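Local coordinates for probable chitinase (Chromobacterium violaceum, PDB 5JH8), which probably binds and hydrolyses chitin, as a member of glycoside hydrolase family 18 built on a TIM barrel, at residues 123-128 with 160-166; 254-259 with 270-275; 283-287 with 313-317. All coordinates share one frame; numbering follows the deposited sequence.

Interaction 1 (123-128 with 160-166); sequences FSHFIQ and GYDLRAL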
loop_
_atom_site.group_PDB
_atom_site.type_symbol
_atom_site.label_atom_id
_atom_site.label_comp_id
_atom_site.label_asym_id
_atom_site.label_seq_id
_atom_site.Cartn_x
_atom_site.Cartn_y
_atom_site.Cartn_z
ATOM N N PHE A 123 -12.672 -5.241 -14.347
ATOM C CA PHE A 123 -11.734 -4.339 -13.691
ATOM C C PHE A 123 -10.534 -4.052 -14.595
ATOM O O PHE A 123 -10.089 -2.901 -14.707
ATOM C CB PHE A 123 -11.322 -4.932 -12.339
ATOM C CG PHE A 123 -10.431 -4.019 -11.537
ATOM C CD1 PHE A 123 -10.831 -2.731 -11.214
ATOM C CD2 PHE A 123 -9.182 -4.441 -11.125
ATOM C CE1 PHE A 123 -9.986 -1.890 -10.488
ATOM C CE2 PHE A 123 -8.342 -3.604 -10.381
ATOM C CZ PHE A 123 -8.744 -2.332 -10.071
ATOM N N SER A 124 -10.008 -5.079 -15.266
ATOM C CA SER A 124 -8.913 -4.858 -16.202
ATOM C C SER A 124 -9.322 -3.857 -17.265
ATOM O O SER A 124 -8.536 -2.979 -17.638
ATOM C CB SER A 124 -8.532 -6.172 -16.871
ATOM O OG SER A 124 -7.999 -7.048 -15.908
ATOM N N HIS A 125 -10.552 -3.992 -17.776
ATOM C CA HIS A 125 -11.022 -3.099 -18.823
ATOM C C HIS A 125 -11.155 -1.674 -18.307
ATOM O O HIS A 125 -10.725 -0.724 -18.970
ATOM C CB HIS A 125 -12.345 -3.602 -19.404
ATOM C CG HIS A 125 -12.850 -2.757 -20.527
ATOM N ND1 HIS A 125 -13.926 -1.916 -20.380
ATOM C CD2 HIS A 125 -12.399 -2.576 -21.790
ATOM C CE1 HIS A 125 -14.142 -1.275 -21.514
ATOM N NE2 HIS A 125 -13.231 -1.660 -22.388
ATOM N N PHE A 126 -11.713 -1.511 -17.106
ATOM C CA PHE A 126 -11.800 -0.186 -16.490
ATOM C C PHE A 126 -10.429 0.463 -16.398
ATOM O O PHE A 126 -10.263 1.636 -16.750
ATOM C CB PHE A 126 -12.446 -0.313 -15.112
ATOM C CG PHE A 126 -12.287 0.906 -14.224
ATOM C CD1 PHE A 126 -12.834 2.128 -14.567
ATOM C CD2 PHE A 126 -11.589 0.821 -13.025
ATOM C CE1 PHE A 126 -12.669 3.227 -13.733
ATOM C CE2 PHE A 126 -11.436 1.913 -12.205
ATOM C CZ PHE A 126 -11.972 3.109 -12.553
ATOM N N ILE A 127 -9.431 -0.289 -15.933
ATOM C CA ILE A 127 -8.081 0.240 -15.791
ATOM C C ILE A 127 -7.464 0.554 -17.153
ATOM O O ILE A 127 -6.757 1.555 -17.299
ATOM C CB ILE A 127 -7.249 -0.736 -14.937
ATOM C CG1 ILE A 127 -7.777 -0.741 -13.488
ATOM C CG2 ILE A 127 -5.772 -0.398 -14.998
ATOM C CD1 ILE A 127 -7.822 0.612 -12.797
ATOM N N GLN A 128 -7.738 -0.256 -18.173
ATOM C CA GLN A 128 -7.273 0.063 -19.524
ATOM C C GLN A 128 -7.825 1.402 -20.005
ATOM O O GLN A 128 -7.088 2.254 -20.531
ATOM C CB GLN A 128 -7.706 -1.048 -20.483
ATOM C CG GLN A 128 -6.944 -2.344 -20.310
ATOM C CD GLN A 128 -7.594 -3.524 -21.030
ATOM O OE1 GLN A 128 -8.733 -3.443 -21.492
ATOM N NE2 GLN A 128 -6.876 -4.634 -21.098
ATOM N N GLY A 160 -9.655 -11.513 -9.029
ATOM C CA GLY A 160 -10.089 -10.287 -9.675
ATOM C C GLY A 160 -8.962 -9.431 -10.218
ATOM O O GLY A 160 -9.239 -8.488 -10.964
ATOM N N TYR A 161 -7.710 -9.733 -9.850
ATOM C CA TYR A 161 -6.551 -8.920 -10.208
ATOM C C TYR A 161 -5.687 -9.661 -11.230
ATOM O O TYR A 161 -4.976 -10.618 -10.895
ATOM C CB TYR A 161 -5.751 -8.551 -8.971
ATOM C CG TYR A 161 -6.586 -7.805 -7.960
ATOM C CD1 TYR A 161 -6.737 -6.429 -8.045
ATOM C CD2 TYR A 161 -7.260 -8.474 -6.958
ATOM C CE1 TYR A 161 -7.503 -5.728 -7.146
ATOM C CE2 TYR A 161 -8.055 -7.798 -6.057
ATOM C CZ TYR A 161 -8.171 -6.420 -6.139
ATOM O OH TYR A 161 -8.973 -5.777 -5.221
ATOM N N ASP A 162 -5.776 -9.235 -12.486
ATOM C CA ASP A 162 -5.001 -9.802 -13.592
ATOM C C ASP A 162 -3.794 -8.884 -13.760
ATOM O O ASP A 162 -3.873 -7.834 -14.402
ATOM C CB ASP A 162 -5.879 -9.809 -14.835
ATOM C CG ASP A 162 -5.182 -10.346 -16.074
ATOM O OD1 ASP A 162 -3.931 -10.450 -16.113
ATOM O OD2 ASP A 162 -5.920 -10.679 -17.026
ATOM N N LEU A 163 -2.675 -9.238 -13.123
ATOM C CA LEU A 163 -1.531 -8.323 -13.105
ATOM C C LEU A 163 -1.028 -8.030 -14.509
ATOM O O LEU A 163 -0.621 -6.901 -14.809
ATOM C CB LEU A 163 -0.386 -8.873 -12.260
ATOM C CG LEU A 163 -0.403 -8.493 -10.778
ATOM C CD1 LEU A 163 -1.599 -9.028 -10.047
ATOM C CD2 LEU A 163 0.871 -8.952 -10.108
ATOM N N ARG A 164 -0.990 -9.043 -15.371
ATOM C CA ARG A 164 -0.536 -8.806 -16.738
ATOM C C ARG A 164 -1.350 -7.698 -17.406
ATOM O O ARG A 164 -0.789 -6.762 -17.995
ATOM C CB ARG A 164 -0.594 -10.101 -17.546
ATOM C CG ARG A 164 0.148 -10.051 -18.869
ATOM C CD ARG A 164 0.172 -11.417 -19.574
ATOM N NE ARG A 164 1.106 -12.371 -18.969
ATOM C CZ ARG A 164 2.396 -12.464 -19.280
ATOM N NH1 ARG A 164 2.931 -11.677 -20.210
ATOM N NH2 ARG A 164 3.156 -13.352 -18.660
ATOM N N ALA A 165 -2.679 -7.772 -17.302
ATOM C CA ALA A 165 -3.533 -6.771 -17.941
ATOM C C ALA A 165 -3.404 -5.416 -17.245
ATOM O O ALA A 165 -3.295 -4.366 -17.895
ATOM C CB ALA A 165 -4.992 -7.230 -17.946
ATOM N N LEU A 166 -3.421 -5.419 -15.916
ATOM C CA LEU A 166 -3.379 -4.166 -15.180
ATOM C C LEU A 166 -2.056 -3.455 -15.414
ATOM O O LEU A 166 -2.012 -2.232 -15.580
ATOM C CB LEU A 166 -3.580 -4.447 -13.687
ATOM C CG LEU A 166 -4.942 -5.041 -13.272
ATOM C CD1 LEU A 166 -4.957 -5.517 -11.818
ATOM C CD2 LEU A 166 -6.050 -4.023 -13.496
HETATM O O HOH W 1 -7.796 -7.279 -13.078
HETATM O O HOH W 2 -8.276 -9.440 -17.276
HETATM O O HOH W 3 -4.034 -4.175 -20.493
#

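Interaction 2 (254-259 with 270-275); sequences THSLTF and TVWTEN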
loop_
_atom_site.group_PDB
_atom_site.type_symbol
_atom_site.label_atom_id
_atom_site.label_comp_id
_atom_site.label_asym_id
_atom_site.label_seq_id
_atom_site.Cartn_x
_atom_site.Cartn_y
_atom_site.Cartn_z
ATOM N N THR A 254 12.787 -14.875 6.822
ATOM C CA THR A 254 11.731 -13.976 6.374
ATOM C C THR A 254 12.085 -12.509 6.574
ATOM O O THR A 254 11.234 -11.639 6.345
ATOM C CB THR A 254 10.408 -14.265 7.108
ATOM O OG1 THR A 254 10.526 -13.883 8.484
ATOM C CG2 THR A 254 10.013 -15.724 6.991
ATOM N N HIS A 255 13.292 -12.210 7.033
ATOM C CA HIS A 255 13.697 -10.849 7.371
ATOM C C HIS A 255 12.599 -10.125 8.137
ATOM O O HIS A 255 12.104 -9.072 7.742
ATOM C CB HIS A 255 14.171 -10.057 6.150
ATOM C CG HIS A 255 15.511 -10.489 5.676
ATOM N ND1 HIS A 255 16.665 -10.151 6.344
ATOM C CD2 HIS A 255 15.878 -11.307 4.662
ATOM C CE1 HIS A 255 17.694 -10.701 5.726
ATOM N NE2 HIS A 255 17.245 -11.410 4.707
ATOM N N SER A 256 12.227 -10.712 9.274
ATOM C CA SER A 256 11.169 -10.170 10.111
ATOM C C SER A 256 11.574 -10.312 11.567
ATOM O O SER A 256 12.291 -11.245 11.925
ATOM C CB SER A 256 9.848 -10.889 9.819
ATOM O OG SER A 256 9.491 -10.764 8.449
ATOM N N LEU A 257 11.086 -9.400 12.397
ATOM C CA LEU A 257 11.387 -9.371 13.814
ATOM C C LEU A 257 10.192 -9.892 14.596
ATOM O O LEU A 257 9.053 -9.490 14.330
ATOM C CB LEU A 257 11.718 -7.947 14.239
ATOM C CG LEU A 257 12.290 -7.815 15.643
ATOM C CD1 LEU A 257 13.736 -8.274 15.669
ATOM C CD2 LEU A 257 12.158 -6.374 16.122
ATOM N N THR A 258 10.442 -10.772 15.574
ATOM C CA THR A 258 9.356 -11.283 16.400
ATOM C C THR A 258 9.747 -11.250 17.869
ATOM O O THR A 258 10.918 -11.363 18.228
ATOM C CB THR A 258 8.918 -12.686 15.950
ATOM O OG1 THR A 258 7.739 -13.086 16.661
ATOM C CG2 THR A 258 9.986 -13.720 16.169
ATOM N N PHE A 259 8.747 -11.103 18.729
ATOM C CA PHE A 259 8.955 -11.257 20.159
ATOM C C PHE A 259 7.638 -11.621 20.807
ATOM O O PHE A 259 6.569 -11.467 20.217
ATOM C CB PHE A 259 9.595 -10.027 20.825
ATOM C CG PHE A 259 8.837 -8.734 20.657
ATOM C CD1 PHE A 259 9.049 -7.933 19.542
ATOM C CD2 PHE A 259 7.978 -8.268 21.649
ATOM C CE1 PHE A 259 8.393 -6.742 19.400
ATOM C CE2 PHE A 259 7.325 -7.053 21.498
ATOM C CZ PHE A 259 7.548 -6.301 20.377
ATOM N N THR A 270 2.183 -12.338 20.856
ATOM C CA THR A 270 3.188 -12.544 19.831
ATOM C C THR A 270 3.158 -11.330 18.915
ATOM O O THR A 270 2.092 -10.967 18.406
ATOM C CB THR A 270 2.849 -13.776 18.989
ATOM O OG1 THR A 270 2.760 -14.925 19.824
ATOM C CG2 THR A 270 3.900 -14.070 17.986
ATOM N N VAL A 271 4.313 -10.700 18.718
ATOM C CA VAL A 271 4.448 -9.577 17.807
ATOM C C VAL A 271 5.307 -10.005 16.634
ATOM O O VAL A 271 6.328 -10.663 16.816
ATOM C CB VAL A 271 5.109 -8.375 18.519
ATOM C CG1 VAL A 271 5.401 -7.231 17.538
ATOM C CG2 VAL A 271 4.245 -7.905 19.679
ATOM N N TRP A 272 4.902 -9.610 15.437
ATOM C CA TRP A 272 5.741 -9.667 14.246
ATOM C C TRP A 272 5.802 -8.270 13.645
ATOM O O TRP A 272 4.754 -7.643 13.436
ATOM C CB TRP A 272 5.191 -10.643 13.210
ATOM C CG TRP A 272 5.439 -12.074 13.546
ATOM C CD1 TRP A 272 4.616 -12.900 14.252
ATOM C CD2 TRP A 272 6.579 -12.862 13.182
ATOM N NE1 TRP A 272 5.161 -14.158 14.340
ATOM C CE2 TRP A 272 6.371 -14.158 13.697
ATOM C CE3 TRP A 272 7.749 -12.602 12.479
ATOM C CZ2 TRP A 272 7.308 -15.188 13.534
ATOM C CZ3 TRP A 272 8.661 -13.605 12.315
ATOM C CH2 TRP A 272 8.440 -14.889 12.829
ATOM N N THR A 273 7.014 -7.778 13.378
ATOM C CA THR A 273 7.185 -6.439 12.846
ATOM C C THR A 273 8.515 -6.373 12.101
ATOM O O THR A 273 9.136 -7.398 11.779
ATOM C CB THR A 273 7.025 -5.387 13.950
ATOM O OG1 THR A 273 6.938 -4.102 13.336
ATOM C CG2 THR A 273 8.159 -5.455 14.954
ATOM N N GLU A 274 8.924 -5.145 11.810
ATOM C CA GLU A 274 10.129 -4.822 11.056
ATOM C C GLU A 274 11.181 -4.228 11.987
ATOM O O GLU A 274 10.879 -3.750 13.088
ATOM C CB GLU A 274 9.853 -3.776 9.955
ATOM C CG GLU A 274 8.707 -4.115 8.994
ATOM C CD GLU A 274 8.933 -5.394 8.225
ATOM O OE1 GLU A 274 10.099 -5.639 7.801
ATOM O OE2 GLU A 274 7.953 -6.158 8.050
ATOM N N ASN A 275 12.435 -4.247 11.518
ATOM C CA ASN A 275 13.471 -3.409 12.108
ATOM C C ASN A 275 14.244 -2.723 10.985
ATOM O O ASN A 275 13.863 -2.798 9.823
ATOM C CB ASN A 275 14.365 -4.194 13.087
ATOM C CG ASN A 275 15.258 -5.205 12.398
ATOM O OD1 ASN A 275 15.248 -5.352 11.187
ATOM N ND2 ASN A 275 16.024 -5.941 13.197
HETATM O O HOH W 4 7.640 -8.837 7.939
#

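Interaction 3 (283-287 with 313-317); sequences ASLVN and GLAQR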
loop_
_atom_site.group_PDB
_atom_site.type_symbol
_atom_site.label_atom_id
_atom_site.label_comp_id
_atom_site.label_asym_id
_atom_site.label_seq_id
_atom_site.Cartn_x
_atom_site.Cartn_y
_atom_site.Cartn_z
ATOM N N ALA A 283 13.698 -2.656 0.900
ATOM C CA ALA A 283 13.923 -1.566 -0.044
ATOM C C ALA A 283 14.979 -1.925 -1.082
ATOM O O ALA A 283 14.900 -1.494 -2.244
ATOM C CB ALA A 283 14.272 -0.291 0.713
ATOM N N SER A 284 15.979 -2.719 -0.685
ATOM C CA SER A 284 17.038 -3.111 -1.612
ATOM C C SER A 284 16.511 -3.985 -2.732
ATOM O O SER A 284 17.185 -4.140 -3.757
ATOM C CB SER A 284 18.160 -3.833 -0.863
ATOM O OG SER A 284 17.885 -5.206 -0.625
ATOM N N LEU A 285 15.340 -4.592 -2.547
ATOM C CA LEU A 285 14.747 -5.385 -3.619
ATOM C C LEU A 285 14.418 -4.540 -4.843
ATOM O O LEU A 285 14.292 -5.097 -5.934
ATOM C CB LEU A 285 13.514 -6.150 -3.140
ATOM C CG LEU A 285 13.809 -7.157 -2.031
ATOM C CD1 LEU A 285 12.535 -7.872 -1.639
ATOM C CD2 LEU A 285 14.872 -8.172 -2.387
ATOM N N VAL A 286 14.277 -3.221 -4.694
ATOM C CA VAL A 286 14.123 -2.359 -5.864
ATOM C C VAL A 286 15.285 -2.580 -6.824
ATOM O O VAL A 286 15.088 -2.781 -8.021
ATOM C CB VAL A 286 14.032 -0.895 -5.424
ATOM C CG1 VAL A 286 14.114 0.042 -6.637
ATOM C CG2 VAL A 286 12.743 -0.650 -4.647
ATOM N N ASN A 287 16.508 -2.575 -6.305
ATOM C CA ASN A 287 17.658 -2.751 -7.174
ATOM C C ASN A 287 17.835 -4.190 -7.584
ATOM O O ASN A 287 18.280 -4.456 -8.704
ATOM C CB ASN A 287 18.909 -2.256 -6.472
ATOM C CG ASN A 287 18.818 -0.800 -6.160
ATOM O OD1 ASN A 287 18.330 -0.021 -6.986
ATOM N ND2 ASN A 287 19.238 -0.415 -4.957
ATOM N N GLY A 313 18.609 1.009 2.142
ATOM C CA GLY A 313 18.324 -0.110 1.264
ATOM C C GLY A 313 18.258 0.291 -0.196
ATOM O O GLY A 313 18.734 -0.439 -1.071
ATOM N N LEU A 314 17.676 1.457 -0.484
ATOM C CA LEU A 314 17.587 1.916 -1.862
ATOM C C LEU A 314 18.963 2.153 -2.455
ATOM O O LEU A 314 19.123 2.083 -3.677
ATOM C CB LEU A 314 16.755 3.194 -1.969
ATOM C CG LEU A 314 15.256 2.994 -1.743
ATOM C CD1 LEU A 314 14.544 4.324 -1.724
ATOM C CD2 LEU A 314 14.612 2.087 -2.802
ATOM N N ALA A 315 19.957 2.455 -1.629
ATOM C CA ALA A 315 21.302 2.702 -2.121
ATOM C C ALA A 315 22.130 1.428 -2.224
ATOM O O ALA A 315 23.291 1.493 -2.647
ATOM C CB ALA A 315 22.016 3.710 -1.222
ATOM N N GLN A 316 21.569 0.274 -1.873
ATOM C CA GLN A 316 22.305 -0.985 -1.888
ATOM C C GLN A 316 22.222 -1.617 -3.272
ATOM O O GLN A 316 21.133 -1.981 -3.731
ATOM C CB GLN A 316 21.741 -1.943 -0.844
ATOM C CG GLN A 316 22.330 -1.755 0.528
ATOM C CD GLN A 316 23.791 -2.159 0.596
ATOM O OE1 GLN A 316 24.264 -2.960 -0.212
ATOM N NE2 GLN A 316 24.514 -1.603 1.562
ATOM N N ARG A 317 23.375 -1.772 -3.914
ATOM C CA ARG A 317 23.449 -2.296 -5.272
ATOM C C ARG A 317 23.992 -3.724 -5.270
ATOM O O ARG A 317 24.516 -4.200 -4.260
ATOM C CB ARG A 317 24.347 -1.397 -6.128
ATOM C CG ARG A 317 23.925 0.068 -6.150
ATOM C CD ARG A 317 22.802 0.321 -7.139
ATOM N NE ARG A 317 22.051 1.532 -6.816
ATOM C CZ ARG A 317 21.267 2.183 -7.672
ATOM N NH1 ARG A 317 21.135 1.752 -8.923
ATOM N NH2 ARG A 317 20.620 3.274 -7.279
HETATM O O HOH W 5 20.156 -4.657 -3.883
HETATM O O HOH W 6 17.017 2.268 -5.848
#

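Interaction 1 (123-128 with 160-166)
Leu166 reaches from the first turn of helix 163-169 to the flank of helix 120-135, two neighbouring helices in the outer layer of this family 18 TIM barrel. From CB, CG is set anti to the carbonyl carbon (chi1 -64°), which carries the branch point toward the other helix. There CD1 comes within 4.1 Å of Phe123 CE2, while CD2 settles 3.9 Å from Phe123 CE2 and 3.7 Å from Ile127 CG1. A branched aliphatic tip suits a place between a ring and an isoleucine. Tyr161 CE1 meets Phe123 CE2 at 4.0 Å, the ring planes obliquely paired at 81°, and the Tyr161 hydroxyl bonds to Phe112 O. Beside this apolar patch, small residues let the backbones close in: Ala165 CB lies 3.6 Å from Ser124 OG. Asp162, the helix N-cap, takes the N-H of Ala165 on OD1 from above its carboxylate plane. One water donates hydrogen bonds to Ser124 OG and Gly160 O and accepts one from Asp162 N; a second joins Ser124 OG, also bonded to Arg120 O, to Asp162 OD2. With no direct hydrogen bond across the segments, the contact combines direct carbon contacts with a polar side bridged by water.

Interaction 2 (254-259 with 270-275)
Strands 256-259 and 270-273 run antiparallel, 4.7 Å apart at closest approach and 164° between their directions, with Leu257-Thr273 and Phe259-Val271 as hydrogen-bonded pairs and Thr258-Trp272 as the non-hydrogen-bonded pair between them. They form a beta hairpin, strands 256-262 and 268-273, in the antiparallel region inserted in the TIM barrel, as in many family 18 chitinases; strand 268-273 also pairs with strand 212-222. On the Thr258 side, the indole of Trp272 lies flat over its beta-branched partner. Thr258 CB stands 3.5 Å from the centroid of the six-membered ring and 5° off its normal, a CH-pi contact, and OG1 is also over that face. Ser256 CB meets the indole at its edge, near the ring plane. A wide aromatic suits this position because its broad face can cover Thr258 while its edge still meets Ser256; Pro189 and Arg249 touch it too.

On the other side, Phe259 CG sits between the backbone N and the carbonyl carbon (chi1 58°), turning the ring over Val271. Val271 CB is 3.8 Å from the ring centroid, with CG1 toward CE1 and CZ and CG2 toward CE2 and CZ, so a compact branched residue fits under the ring. Leu240 of helix 237-244 packs against both.

At the Thr254 end, His255 and Ser256 form a G1 bulge opposite Asp251. Ser256 OG donates to Thr254 O, and a water donates to both Ser256 OG and Glu274 OE2, while Glu274 OE1 is held by Ser278 and Lys282. Thr258 does two jobs: its CB packs on the indole, and Thr258 OG1, anti to the backbone N, donates to Val271 O at 2.8 Å. Phe259 N reaches Val271 O at 3.1 Å from the opposite face of the carbonyl plane.

Interaction 3 (283-287 with 313-317)
Gly313 opens a type I beta turn, Gly313 to Gln316, that lays the C-terminal tail against helix 276-289 in the outer layer of the TIM barrel. Gly313 O takes the turn's own bond from Gln316 N and is 3.2 Å from Ser284 CA, a CA-H...O contact. Glycine fits because a side chain here would run into Ala283 CB, itself small enough to let the turn come close. Leu314 CB leaves away from the helix, but Leu314 CD2 returns to lie 3.8 Å from Val286 CG2 and against Ala283 O. Ala283 and Val286 in turn touch strand 212-222. Gln316 rests its CB on Ser284 CB, while its main-chain oxygen shares a water with Ser284 O. Arg317, the last residue, bends at chi2 (-82°) and folds back over Asn287, the two flat groups 26° apart. Asparagine suits its place because one amide serves several partners: Asn287 ND2 donates to Leu314 O at 2.8 Å, in the amide plane, and to Gln316 O at 2.7 Å, tilted 22° from it. Asn287 OD1 accepts a hydrogen bond from a water that also donates to Leu314 O, and sits 3.7 Å from Arg317 CZ, over the centre of the guanidinium face.

How the interactions relate
From the N terminus, interaction 1 comes first, closing a loop of 31 residues that carries strand 142-146 and joins two helices of the barrel's outer layer. Interaction 2, on the opposite side of the chain's centre and about 33 Å away between centres, closes a short hairpin of 10 intervening residues. It ties strand 256-262 to strand 268-273, whose pairing with strand 212-222 connects the hairpin to the barrel. That second strand leads, after two residues, into helix 276-289, whose later turns receive the C-terminal tail in interaction 3, enclosing strand 293-297 and helix 304-309. The three closures follow in series, none nested or crossing. None touches another; interactions 2 and 3 approach to about 8 Å between nearest atoms.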